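Local coordinates for protein metagenomic carboxyl esterase MGS0156 (Uncultured organism, PDB 5D8M) that probably hydrolyses carboxylic ester bonds, as a metagenomic carboxyl esterase with an alpha/beta-hydrolase fold, at residues L300-F306 / K319-R324; Y246-A252 / L292-D298; P79-S83 / R116-A120. One frame throughout, in Å; residues are numbered along the deposited sequence.

Interaction 1 of 3, residues L300-F306 / K319-R324; sequences LAVAMPF and KNSYPR
N320 and R324 grip the loop A301-F306, fastening the segment that follows the last strand of the alpha/beta-hydrolase sheet to the one that leads into the C-terminal helix 324-338. In this fold the first of these loops usually carries the catalytic histidine. N320 works as a two-pronged clamp. Its amide reaches the peptides round P305 because chi1 (-168°) places CG opposite the backbone N: ND2 donates almost straight to M304 O at 3.0 Å, that oxygen lying in the amide plane, while OD1 receives F306 N at 2.8 Å from well above its carbonyl plane. Both polar atoms of the amide are thus engaged, which should fix its rotation. The F306 ring stands at 76° to the amide and turns its edge to ND2. R324 folds back through a bend at chi3 (-69°), which brings its guanidinium alongside the turn, facing M304 and P305. Its NH2 makes two in-plane bonds, 2.8 Å to a lone pair of A301 O and 2.7 Å to N320 O, so one nitrogen ties the backbones of both loops together. P305 CA lies 3.6 Å above one guanidinium face, offset toward its rim, and Y322 O lies over the centre of the opposite face. NH1 also forms a salt bridge with D109, which probably balances the charge in this buried setting. A301 presses its CB against the other loop, 3.5 Å from K319 O, and the CB of Y322 packs against A301 O while its hydroxyl bonds to I63 O. V302 O is buried here without a polar partner, facing the CG methylene of R324 at 3.5 Å.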
ATOM      1  N   LEU A 300       5.776   5.198  -5.528  1.00 12.15           N
ATOM      2  CA  LEU A 300       5.781   4.224  -6.622  1.00 13.57           C
ATOM      3  C   LEU A 300       6.871   3.172  -6.472  1.00  8.28           C
ATOM      4  O   LEU A 300       6.670   1.982  -6.750  1.00 12.39           O
ATOM      5  CB  LEU A 300       5.924   4.964  -7.954  1.00 11.18           C
ATOM      6  CG  LEU A 300       4.705   5.816  -8.273  1.00 14.08           C
ATOM      7  CD1 LEU A 300       4.935   6.551  -9.604  1.00 13.37           C
ATOM      8  CD2 LEU A 300       3.432   4.971  -8.335  1.00 13.52           C
ATOM      9  N   ALA A 301       8.019   3.581  -5.973  1.00 10.79           N
ATOM     10  CA  ALA A 301       9.143   2.644  -5.847  1.00 10.21           C
ATOM     11  C   ALA A 301       8.834   1.480  -4.909  1.00 12.67           C
ATOM     12  O   ALA A 301       9.301   0.364  -5.106  1.00 12.77           O
ATOM     13  CB  ALA A 301      10.392   3.383  -5.371  1.00  9.39           C
ATOM     14  N   VAL A 302       8.043   1.725  -3.876  1.00 12.89           N
ATOM     15  CA  VAL A 302       7.818   0.676  -2.884  1.00  8.91           C
ATOM     16  C   VAL A 302       7.009  -0.503  -3.461  1.00 12.97           C
ATOM     17  O   VAL A 302       7.044  -1.603  -2.909  1.00 12.62           O
ATOM     18  CB  VAL A 302       7.134   1.287  -1.614  1.00 11.18           C
ATOM     19  CG1 VAL A 302       5.653   1.669  -1.902  1.00  6.49           C
ATOM     20  CG2 VAL A 302       7.259   0.340  -0.417  1.00 10.98           C
ATOM     21  N   ALA A 303       6.344  -0.332  -4.608  1.00  9.35           N
ATOM     22  CA  ALA A 303       5.407  -1.369  -5.039  1.00 12.37           C
ATOM     23  C   ALA A 303       5.171  -1.525  -6.540  1.00 11.52           C
ATOM     24  O   ALA A 303       4.728  -2.582  -6.970  1.00 12.08           O
ATOM     25  CB  ALA A 303       4.048  -1.137  -4.352  1.00 13.42           C
HETATM   26  N   MSE A 304       5.415  -0.474  -7.325  1.00 11.51           N
HETATM   27  CA  MSE A 304       5.094  -0.467  -8.753  1.00 13.72           C
HETATM   28  C   MSE A 304       6.358  -0.321  -9.580  1.00 13.39           C
HETATM   29  O   MSE A 304       6.907   0.785  -9.667  1.00 14.85           O
HETATM   30  CB  MSE A 304       4.126   0.691  -9.098  1.00 18.19           C
HETATM   31  CG  MSE A 304       2.721   0.515  -8.552  1.00 23.32           C
HETATM   32 SE   MSE A 304       1.646  -0.604  -9.718  0.64 26.68          SE
HETATM   33  CE  MSE A 304       1.310   0.626 -11.194  1.00 19.95           C
ATOM     34  N   PRO A 305       6.816  -1.420 -10.207  1.00 14.21           N
ATOM     35  CA  PRO A 305       8.001  -1.363 -11.056  1.00 12.87           C
ATOM     36  C   PRO A 305       7.711  -0.705 -12.413  1.00 19.46           C
ATOM     37  O   PRO A 305       6.735  -1.055 -13.076  1.00 18.45           O
ATOM     38  CB  PRO A 305       8.371  -2.844 -11.246  1.00 13.08           C
ATOM     39  CG  PRO A 305       7.047  -3.577 -11.126  1.00 13.01           C
ATOM     40  CD  PRO A 305       6.257  -2.788 -10.109  1.00 13.67           C
ATOM     41  N   PHE A 306       8.568   0.234 -12.809  1.00 17.17           N
ATOM     42  CA  PHE A 306       8.549   0.808 -14.145  1.00 22.95           C
ATOM     43  C   PHE A 306       9.920   0.554 -14.766  1.00 31.39           C
ATOM     44  O   PHE A 306      10.929   1.020 -14.238  1.00 37.57           O
ATOM     45  CB  PHE A 306       8.268   2.325 -14.112  1.00 22.21           C
ATOM     46  CG  PHE A 306       6.865   2.690 -13.721  1.00 19.89           C
ATOM     47  CD1 PHE A 306       6.494   2.743 -12.395  1.00 15.62           C
ATOM     48  CD2 PHE A 306       5.924   3.020 -14.696  1.00 20.30           C
ATOM     49  CE1 PHE A 306       5.194   3.083 -12.036  1.00 12.36           C
ATOM     50  CE2 PHE A 306       4.632   3.368 -14.344  1.00 18.27           C
ATOM     51  CZ  PHE A 306       4.267   3.382 -13.008  1.00 13.46           C
ATOM     52  N   LYS A 319      13.166   7.653  -9.634  1.00 16.23           N
ATOM     53  CA  LYS A 319      13.765   7.007  -8.458  1.00 14.79           C
ATOM     54  C   LYS A 319      12.985   5.743  -8.085  1.00 13.36           C
ATOM     55  O   LYS A 319      12.570   5.577  -6.941  1.00 20.93           O
ATOM     56  CB  LYS A 319      13.814   7.989  -7.276  1.00 14.67           C
ATOM     57  CG  LYS A 319      14.731   9.215  -7.520  1.00 16.71           C
ATOM     58  CD  LYS A 319      16.195   8.766  -7.651  1.00 17.98           C
ATOM     59  CE  LYS A 319      17.112   9.957  -7.934  1.00 29.69           C
ATOM     60  NZ  LYS A 319      18.545   9.539  -7.995  1.00 33.24           N
ATOM     61  N   ASN A 320      12.811   4.850  -9.054  1.00 13.58           N
ATOM     62  CA  ASN A 320      11.907   3.703  -8.932  1.00 13.38           C
ATOM     63  C   ASN A 320      12.578   2.457  -8.351  1.00 16.56           C
ATOM     64  O   ASN A 320      11.920   1.446  -8.097  1.00 16.68           O
ATOM     65  CB  ASN A 320      11.312   3.383 -10.309  1.00 13.08           C
ATOM     66  CG  ASN A 320      10.155   2.399 -10.239  1.00 14.40           C
ATOM     67  OD1 ASN A 320      10.222   1.303 -10.791  1.00 16.09           O
ATOM     68  ND2 ASN A 320       9.099   2.786  -9.561  1.00 11.05           N
ATOM     69  N   SER A 321      13.889   2.530  -8.155  0.51 17.10           N
ATOM     70  CA  SER A 321      14.641   1.392  -7.634  0.51 19.51           C
ATOM     71  C   SER A 321      14.386   1.181  -6.142  0.51 18.50           C
ATOM     72  O   SER A 321      14.566   2.096  -5.335  0.51 17.69           O
ATOM     73  CB  SER A 321      16.137   1.580  -7.883  0.51 21.52           C
ATOM     74  OG  SER A 321      16.406   1.590  -9.268  0.51 22.15           O
ATOM     75  N   TYR A 322      13.951  -0.026  -5.794  1.00 15.53           N
ATOM     76  CA  TYR A 322      13.753  -0.429  -4.406  1.00 12.53           C
ATOM     77  C   TYR A 322      13.692  -1.961  -4.394  1.00 12.88           C
ATOM     78  O   TYR A 322      13.234  -2.558  -5.367  1.00 13.53           O
ATOM     79  CB  TYR A 322      12.462   0.162  -3.796  1.00 11.65           C
ATOM     80  CG  TYR A 322      12.346  -0.168  -2.331  1.00 12.53           C
ATOM     81  CD1 TYR A 322      13.066   0.559  -1.374  1.00 10.87           C
ATOM     82  CD2 TYR A 322      11.568  -1.238  -1.898  1.00 13.39           C
ATOM     83  CE1 TYR A 322      12.993   0.239  -0.031  1.00 10.18           C
ATOM     84  CE2 TYR A 322      11.503  -1.572  -0.556  1.00 11.65           C
ATOM     85  CZ  TYR A 322      12.209  -0.835   0.363  1.00 11.57           C
ATOM     86  OH  TYR A 322      12.136  -1.189   1.678  1.00 13.93           O
ATOM     87  N   PRO A 323      14.150  -2.612  -3.305  1.00 13.87           N
ATOM     88  CA  PRO A 323      14.065  -4.089  -3.297  1.00 13.67           C
ATOM     89  C   PRO A 323      12.659  -4.625  -3.016  1.00 13.72           C
ATOM     90  O   PRO A 323      12.418  -5.230  -1.963  1.00 13.61           O
ATOM     91  CB  PRO A 323      15.034  -4.493  -2.174  1.00 12.80           C
ATOM     92  CG  PRO A 323      15.086  -3.301  -1.264  1.00 12.47           C
ATOM     93  CD  PRO A 323      14.997  -2.107  -2.212  1.00 13.34           C
ATOM     94  N   ARG A 324      11.741  -4.407  -3.956  1.00 14.07           N
ATOM     95  CA  ARG A 324      10.363  -4.930  -3.845  1.00 12.10           C
ATOM     96  C   ARG A 324      10.274  -6.463  -3.617  1.00  9.86           C
ATOM     97  O   ARG A 324       9.461  -6.893  -2.789  1.00 10.68           O
ATOM     98  CB  ARG A 324       9.541  -4.520  -5.102  1.00  9.47           C
ATOM     99  CG  ARG A 324       9.289  -2.977  -5.192  1.00 12.02           C
ATOM    100  CD  ARG A 324       8.585  -2.586  -6.497  1.00  9.79           C
ATOM    101  NE  ARG A 324       9.461  -2.771  -7.664  1.00 12.13           N
ATOM    102  CZ  ARG A 324      10.301  -1.839  -8.106  1.00 12.05           C
ATOM    103  NH1 ARG A 324      11.058  -2.076  -9.163  1.00 12.29           N
ATOM    104  NH2 ARG A 324      10.375  -0.671  -7.485  1.00 12.47           N
TER

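Interaction 2 of 3, residues Y246-A252 / L292-D298; sequences YSLAAFA and LGYPNAD
Two neighbouring parallel strands of the alpha/beta-hydrolase sheet, 244-248 and 290-293, meet here through S247-A249 and L292-G293, and the pairing runs on into the loops beyond their ends. L292 N donates to S247 O at 2.9 Å and A249 N to G293 O at 3.0 Å, both nearly straight. Further on, F251 N reaches P295 O at 3.2 Å, whereas A297 N approaches F251 O from far above its carbonyl plane, also at 3.2 Å and more bent. On one side of the sheet, L248 leans across L292, CD2 3.6 Å from CB, in contact with I331 of helix 324-338 and F37 of helix 34-48; the CB of Y246 continues this apolar seam along CD1 of L292. Y294 lies against A249 CB through CD2 (3.9 Å). F251 CB points away, but chi1 65° swings the ring back to meet Y294 obliquely, CE1 of F251 being 3.8 Å from Y294 CB; W65 stacks on that ring. The backbone angles of G293 would jam any CB against the preceding carbonyl. A249 O is buried without a conventional donor and is met instead by the CA-H of Y294 at 3.1 Å, so past the strand ends longer backbone bonds, CH contacts and apolar packing together hold the loops.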
ATOM      1  N   TYR A 246      -1.904  -5.123   8.833  1.00 11.15           N
ATOM      2  CA  TYR A 246      -0.494  -4.785   8.894  1.00 13.49           C
ATOM      3  C   TYR A 246      -0.233  -3.613   7.976  1.00 13.16           C
ATOM      4  O   TYR A 246      -0.834  -3.528   6.901  1.00 13.23           O
ATOM      5  CB  TYR A 246       0.388  -5.973   8.470  1.00 12.93           C
ATOM      6  CG  TYR A 246       0.057  -7.285   9.167  1.00 15.18           C
ATOM      7  CD1 TYR A 246      -0.955  -8.109   8.686  1.00 11.88           C
ATOM      8  CD2 TYR A 246       0.784  -7.710  10.274  1.00 12.25           C
ATOM      9  CE1 TYR A 246      -1.257  -9.331   9.313  1.00 16.60           C
ATOM     10  CE2 TYR A 246       0.499  -8.920  10.901  1.00 16.02           C
ATOM     11  CZ  TYR A 246      -0.526  -9.719  10.416  1.00 16.53           C
ATOM     12  OH  TYR A 246      -0.800 -10.909  11.008  1.00 18.30           O
ATOM     13  N   SER A 247       0.677  -2.721   8.365  1.00  9.50           N
ATOM     14  CA  SER A 247       0.915  -1.541   7.535  1.00  8.82           C
ATOM     15  C   SER A 247       2.403  -1.228   7.404  1.00 12.88           C
ATOM     16  O   SER A 247       3.168  -1.326   8.388  1.00 10.05           O
ATOM     17  CB  SER A 247       0.190  -0.314   8.121  1.00 13.32           C
ATOM     18  OG  SER A 247      -1.217  -0.539   8.240  1.00 15.60           O
ATOM     19  N   LEU A 248       2.771  -0.832   6.188  1.00  7.99           N
ATOM     20  CA  LEU A 248       4.061  -0.248   5.846  1.00  9.82           C
ATOM     21  C   LEU A 248       3.792   1.150   5.321  1.00 12.10           C
ATOM     22  O   LEU A 248       2.935   1.321   4.459  1.00 10.88           O
ATOM     23  CB  LEU A 248       4.783  -1.081   4.792  1.00  7.36           C
ATOM     24  CG  LEU A 248       5.305  -2.430   5.280  1.00 11.33           C
ATOM     25  CD1 LEU A 248       5.421  -3.380   4.083  1.00 12.03           C
ATOM     26  CD2 LEU A 248       6.669  -2.263   5.931  1.00 11.75           C
ATOM     27  N   ALA A 249       4.487   2.145   5.868  1.00 12.24           N
ATOM     28  CA  ALA A 249       4.337   3.510   5.392  1.00 11.62           C
ATOM     29  C   ALA A 249       5.652   4.033   4.795  1.00 11.79           C
ATOM     30  O   ALA A 249       6.627   4.232   5.510  1.00 12.17           O
ATOM     31  CB  ALA A 249       3.858   4.413   6.530  1.00 11.88           C
ATOM     32  N   ALA A 250       5.673   4.258   3.480  1.00 13.44           N
ATOM     33  CA  ALA A 250       6.909   4.652   2.809  1.00 11.87           C
ATOM     34  C   ALA A 250       7.177   6.155   2.872  1.00 13.71           C
ATOM     35  O   ALA A 250       6.243   6.973   2.940  1.00 12.60           O
ATOM     36  CB  ALA A 250       6.880   4.193   1.362  1.00 11.23           C
ATOM     37  N   PHE A 251       8.467   6.503   2.880  1.00 10.50           N
ATOM     38  CA  PHE A 251       8.908   7.832   2.517  1.00  8.95           C
ATOM     39  C   PHE A 251      10.379   7.775   2.164  1.00 13.28           C
ATOM     40  O   PHE A 251      11.099   6.893   2.622  1.00 14.39           O
ATOM     41  CB  PHE A 251       8.638   8.847   3.647  1.00 10.39           C
ATOM     42  CG  PHE A 251       9.420   8.608   4.921  1.00 11.81           C
ATOM     43  CD1 PHE A 251       8.895   7.824   5.946  1.00 12.55           C
ATOM     44  CD2 PHE A 251      10.651   9.207   5.112  1.00 11.04           C
ATOM     45  CE1 PHE A 251       9.607   7.627   7.126  1.00 12.40           C
ATOM     46  CE2 PHE A 251      11.365   9.024   6.289  1.00 14.72           C
ATOM     47  CZ  PHE A 251      10.845   8.230   7.299  1.00 11.95           C
ATOM     48  N   ALA A 252      10.809   8.714   1.333  1.00 13.72           N
ATOM     49  CA  ALA A 252      12.205   8.876   0.990  1.00 15.86           C
ATOM     50  C   ALA A 252      12.548  10.349   1.126  1.00 17.46           C
ATOM     51  O   ALA A 252      11.655  11.183   1.228  1.00 13.61           O
ATOM     52  CB  ALA A 252      12.478   8.386  -0.424  1.00 11.51           C
ATOM     53  N   LEU A 292       4.634  -2.469  10.550  1.00 10.57           N
ATOM     54  CA  LEU A 292       5.781  -3.223  10.115  1.00 10.55           C
ATOM     55  C   LEU A 292       6.977  -2.303   9.875  1.00 13.89           C
ATOM     56  O   LEU A 292       8.113  -2.747   9.964  1.00 15.83           O
ATOM     57  CB  LEU A 292       5.470  -4.010   8.830  1.00 12.16           C
ATOM     58  CG  LEU A 292       4.348  -5.030   8.906  1.00 14.18           C
ATOM     59  CD1 LEU A 292       4.189  -5.687   7.542  1.00 11.56           C
ATOM     60  CD2 LEU A 292       4.645  -6.049   9.996  1.00 11.46           C
ATOM     61  N   GLY A 293       6.732  -1.034   9.554  1.00 10.27           N
ATOM     62  CA  GLY A 293       7.834  -0.117   9.357  1.00 10.81           C
ATOM     63  C   GLY A 293       7.684   0.862   8.221  1.00 11.13           C
ATOM     64  O   GLY A 293       6.578   1.126   7.706  1.00  9.63           O
ATOM     65  N   TYR A 294       8.821   1.426   7.842  1.00 11.51           N
ATOM     66  CA  TYR A 294       8.853   2.556   6.920  1.00  9.21           C
ATOM     67  C   TYR A 294       9.873   2.332   5.802  1.00 11.39           C
ATOM     68  O   TYR A 294      11.027   2.702   5.947  1.00 11.23           O
ATOM     69  CB  TYR A 294       9.176   3.856   7.678  1.00  9.73           C
ATOM     70  CG  TYR A 294       8.203   4.193   8.803  1.00 13.82           C
ATOM     71  CD1 TYR A 294       8.365   3.642  10.079  1.00 13.74           C
ATOM     72  CD2 TYR A 294       7.113   5.043   8.587  1.00 11.92           C
ATOM     73  CE1 TYR A 294       7.488   3.933  11.106  1.00 15.12           C
ATOM     74  CE2 TYR A 294       6.214   5.347   9.636  1.00 12.52           C
ATOM     75  CZ  TYR A 294       6.418   4.785  10.880  1.00 13.68           C
ATOM     76  OH  TYR A 294       5.575   5.055  11.920  1.00 12.29           O
ATOM     77  N   PRO A 295       9.442   1.711   4.691  1.00 11.25           N
ATOM     78  CA  PRO A 295      10.320   1.544   3.530  1.00 11.87           C
ATOM     79  C   PRO A 295      10.895   2.861   3.067  1.00 12.08           C
ATOM     80  O   PRO A 295      10.157   3.824   2.939  1.00  8.98           O
ATOM     81  CB  PRO A 295       9.396   0.975   2.464  1.00 10.93           C
ATOM     82  CG  PRO A 295       8.310   0.275   3.250  1.00 12.10           C
ATOM     83  CD  PRO A 295       8.093   1.154   4.452  1.00  8.81           C
ATOM     84  N   ASN A 296      12.198   2.884   2.830  1.00 11.05           N
ATOM     85  CA  ASN A 296      12.898   4.052   2.323  1.00 12.63           C
ATOM     86  C   ASN A 296      12.732   4.134   0.804  1.00 14.58           C
ATOM     87  O   ASN A 296      13.587   3.693   0.038  1.00 11.30           O
ATOM     88  CB  ASN A 296      14.392   3.982   2.708  1.00 15.41           C
ATOM     89  CG  ASN A 296      15.112   5.294   2.478  1.00 18.94           C
ATOM     90  OD1 ASN A 296      14.575   6.218   1.828  1.00 12.76           O
ATOM     91  ND2 ASN A 296      16.348   5.383   2.985  1.00 16.43           N
ATOM     92  N   ALA A 297      11.619   4.706   0.375  1.00 13.01           N
ATOM     93  CA  ALA A 297      11.186   4.596  -1.000  1.00 12.99           C
ATOM     94  C   ALA A 297      10.047   5.585  -1.191  1.00 11.12           C
ATOM     95  O   ALA A 297       9.317   5.864  -0.223  1.00  9.11           O
ATOM     96  CB  ALA A 297      10.703   3.128  -1.300  1.00 13.32           C
ATOM     97  N   ASP A 298       9.840   6.072  -2.414  1.00  9.37           N
ATOM     98  CA  ASP A 298       8.708   6.961  -2.635  1.00  8.77           C
ATOM     99  C   ASP A 298       7.483   6.097  -2.967  1.00 11.72           C
ATOM    100  O   ASP A 298       7.566   4.875  -2.996  1.00 10.16           O
ATOM    101  CB  ASP A 298       9.006   8.040  -3.724  1.00  9.51           C
ATOM    102  CG  ASP A 298       9.226   7.451  -5.142  1.00 16.44           C
ATOM    103  OD1 ASP A 298       8.612   6.414  -5.501  1.00 14.26           O
ATOM    104  OD2 ASP A 298       9.976   8.074  -5.939  1.00 17.80           O
TER

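Interaction 3 of 3, residues P79-S83 / R116-A120; sequences PLGVS and RYGYA
S83 lies over one face of the Y119 ring, joining the loop before strand 87-92 to the turn between helix 111-116 and strand 120-123 at the edge of the sheet. Its CB sits 3.9 Å from the ring centroid, 26° off the normal and displaced toward the phenol end, a CH-pi contact. OG, set anti to the backbone N of S83 (chi1 173°), rides above the same end of the ring, and it and the Y119 hydroxyl both bond to OE1 of E336 in helix 324-338. Without the ring and hydroxyl of Y119, as with an alanine here, S83 CB would probably face a gap and E336 is likely to be left with one fewer hydroxyl partner. Y117 is turned differently: V82 N lies near the plane of its ring, at the edge, and CD1 touches G81 O at 3.5 Å, while the CG methylene of its neighbour R116 sits over the centre of one face. A water bridges its far end to the first loop, accepting from Y117 OH at 2.9 Å and donating to L80 O at 3.1 Å. Between the two tyrosines, S83 N donates to Y117 O at 2.7 Å from well above the carbonyl plane, and V82 sets CG2 3.5 Å from R116 O and CG1 against the Y117-G118 peptide. G118, with positive phi, is the C-prime residue of a Schellman motif that ends the helix; a side chain there would collide with S83 O. A second water donates to S83 OG (2.7 Å) and to G118 O (2.9 Å). With one direct backbone bond and two water bridges, this surface contact is polar and partly solvated, and two hydroxyls converging on one carboxylate oxygen would be expected to stabilise the charge of E336.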
ATOM      1  N   PRO A  79      12.788 -17.928   8.989  1.00 26.41           N
ATOM      2  CA  PRO A  79      12.497 -18.967   7.993  1.00 23.36           C
ATOM      3  C   PRO A  79      13.011 -18.548   6.626  1.00 22.02           C
ATOM      4  O   PRO A  79      12.708 -17.442   6.183  1.00 25.03           O
ATOM      5  CB  PRO A  79      10.967 -19.050   7.992  1.00 24.00           C
ATOM      6  CG  PRO A  79      10.541 -18.419   9.302  1.00 27.51           C
ATOM      7  CD  PRO A  79      11.556 -17.343   9.552  1.00 25.54           C
ATOM      8  N   LEU A  80      13.793 -19.392   5.969  1.00 22.12           N
ATOM      9  CA  LEU A  80      14.360 -19.005   4.675  1.00 21.10           C
ATOM     10  C   LEU A  80      14.158 -20.093   3.631  1.00 20.93           C
ATOM     11  O   LEU A  80      14.753 -20.061   2.550  1.00 22.92           O
ATOM     12  CB  LEU A  80      15.848 -18.670   4.833  1.00 24.59           C
ATOM     13  CG  LEU A  80      16.066 -17.356   5.593  1.00 25.55           C
ATOM     14  CD1 LEU A  80      17.534 -17.165   6.023  1.00 27.39           C
ATOM     15  CD2 LEU A  80      15.593 -16.161   4.743  1.00 24.76           C
ATOM     16  N   GLY A  81      13.308 -21.056   3.954  1.00 20.55           N
ATOM     17  CA  GLY A  81      12.982 -22.116   3.024  1.00 20.72           C
ATOM     18  C   GLY A  81      11.646 -21.868   2.354  1.00 19.64           C
ATOM     19  O   GLY A  81      11.113 -20.778   2.411  1.00 19.43           O
ATOM     20  N   VAL A  82      11.126 -22.888   1.695  1.00 19.91           N
ATOM     21  CA  VAL A  82       9.887 -22.791   0.954  1.00 19.09           C
ATOM     22  C   VAL A  82       8.710 -22.989   1.894  1.00 19.14           C
ATOM     23  O   VAL A  82       8.635 -23.987   2.629  1.00 20.16           O
ATOM     24  CB  VAL A  82       9.816 -23.835  -0.183  1.00 24.22           C
ATOM     25  CG1 VAL A  82       8.459 -23.792  -0.867  1.00 18.85           C
ATOM     26  CG2 VAL A  82      10.959 -23.616  -1.194  1.00 21.21           C
ATOM     27  N   SER A  83       7.779 -22.050   1.848  1.00 18.13           N
ATOM     28  CA  SER A  83       6.577 -22.155   2.665  1.00 24.34           C
ATOM     29  C   SER A  83       5.674 -23.264   2.155  1.00 24.37           C
ATOM     30  O   SER A  83       5.525 -23.451   0.947  1.00 18.34           O
ATOM     31  CB  SER A  83       5.812 -20.836   2.686  1.00 19.49           C
ATOM     32  OG  SER A  83       4.570 -21.006   3.355  1.00 17.66           O
ATOM     33  N   ARG A 116       8.768 -18.745  -5.727  1.00 15.01           N
ATOM     34  CA  ARG A 116       9.846 -19.680  -5.449  1.00 17.75           C
ATOM     35  C   ARG A 116       9.739 -20.214  -4.019  1.00 20.79           C
ATOM     36  O   ARG A 116       9.996 -21.399  -3.758  1.00 17.19           O
ATOM     37  CB  ARG A 116      11.190 -19.005  -5.641  1.00 16.10           C
ATOM     38  CG  ARG A 116      12.312 -19.586  -4.819  1.00 19.28           C
ATOM     39  CD  ARG A 116      13.646 -19.135  -5.384  1.00 24.43           C
ATOM     40  NE  ARG A 116      13.824 -19.630  -6.747  1.00 30.44           N
ATOM     41  CZ  ARG A 116      14.759 -19.207  -7.595  1.00 33.68           C
ATOM     42  NH1 ARG A 116      15.615 -18.258  -7.233  1.00 30.26           N
ATOM     43  NH2 ARG A 116      14.834 -19.742  -8.808  1.00 37.60           N
ATOM     44  N   TYR A 117       9.355 -19.335  -3.097  1.00 15.70           N
ATOM     45  CA  TYR A 117       9.349 -19.719  -1.691  1.00 20.27           C
ATOM     46  C   TYR A 117       7.981 -20.087  -1.136  1.00 16.02           C
ATOM     47  O   TYR A 117       7.771 -20.020   0.075  1.00 16.69           O
ATOM     48  CB  TYR A 117       9.980 -18.614  -0.844  1.00 15.87           C
ATOM     49  CG  TYR A 117      11.462 -18.544  -1.091  1.00 16.42           C
ATOM     50  CD1 TYR A 117      12.293 -19.574  -0.680  1.00 17.52           C
ATOM     51  CD2 TYR A 117      12.026 -17.473  -1.777  1.00 18.35           C
ATOM     52  CE1 TYR A 117      13.654 -19.536  -0.919  1.00 24.17           C
ATOM     53  CE2 TYR A 117      13.399 -17.418  -2.024  1.00 18.22           C
ATOM     54  CZ  TYR A 117      14.204 -18.448  -1.588  1.00 22.46           C
ATOM     55  OH  TYR A 117      15.565 -18.402  -1.817  1.00 23.85           O
ATOM     56  N   GLY A 118       7.074 -20.492  -2.019  1.00 18.24           N
ATOM     57  CA  GLY A 118       5.854 -21.188  -1.621  1.00 17.69           C
ATOM     58  C   GLY A 118       4.633 -20.313  -1.437  1.00 19.50           C
ATOM     59  O   GLY A 118       3.608 -20.770  -0.937  1.00 20.62           O
ATOM     60  N   TYR A 119       4.733 -19.046  -1.827  1.00 19.48           N
ATOM     61  CA  TYR A 119       3.600 -18.145  -1.708  1.00 17.39           C
ATOM     62  C   TYR A 119       2.979 -17.935  -3.090  1.00 21.15           C
ATOM     63  O   TYR A 119       3.630 -17.396  -3.999  1.00 20.25           O
ATOM     64  CB  TYR A 119       4.029 -16.809  -1.077  1.00 16.04           C
ATOM     65  CG  TYR A 119       4.617 -16.982   0.317  1.00 17.52           C
ATOM     66  CD1 TYR A 119       3.787 -17.182   1.411  1.00 19.25           C
ATOM     67  CD2 TYR A 119       6.001 -16.966   0.533  1.00 18.02           C
ATOM     68  CE1 TYR A 119       4.298 -17.360   2.700  1.00 14.48           C
ATOM     69  CE2 TYR A 119       6.531 -17.141   1.828  1.00 16.36           C
ATOM     70  CZ  TYR A 119       5.659 -17.338   2.900  1.00 17.69           C
ATOM     71  OH  TYR A 119       6.132 -17.504   4.183  1.00 16.45           O
ATOM     72  N   ALA A 120       1.732 -18.371  -3.254  1.00 17.74           N
ATOM     73  CA  ALA A 120       0.998 -18.114  -4.503  1.00 17.45           C
ATOM     74  C   ALA A 120       0.610 -16.633  -4.581  1.00 14.61           C
ATOM     75  O   ALA A 120       0.488 -15.960  -3.555  1.00 13.25           O
ATOM     76  CB  ALA A 120      -0.260 -19.017  -4.597  1.00 18.44           C
TER
HETATM   77  O   HOH W   1      16.978 -19.665   0.368  1.00 35.47           O
HETATM   78  O   HOH W   2       2.478 -20.486   1.710  1.00 14.79           O

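Along the chain the contacts follow one another: interaction 3 closes first, then interaction 2, then interaction 1. Interactions 1 and 2 are buried, their centres about 12 Å apart, and they touch: V302 and Y322 pack on P295, and Y322 also on A297. Together they secure the chain that leaves strand 290-293, passes helix 312-316 and enters helix 324-338. Interaction 3 is a surface contact about 22 Å (centre to centre) from interaction 1 and about 23 Å from interaction 2, beside the outermost strand 120-123. Helix 324-338 is common ground: it begins in interaction 1, covers L248 and L292 of interaction 2 and meets both tyrosines of interaction 3, linking the sheet's interior to its edge.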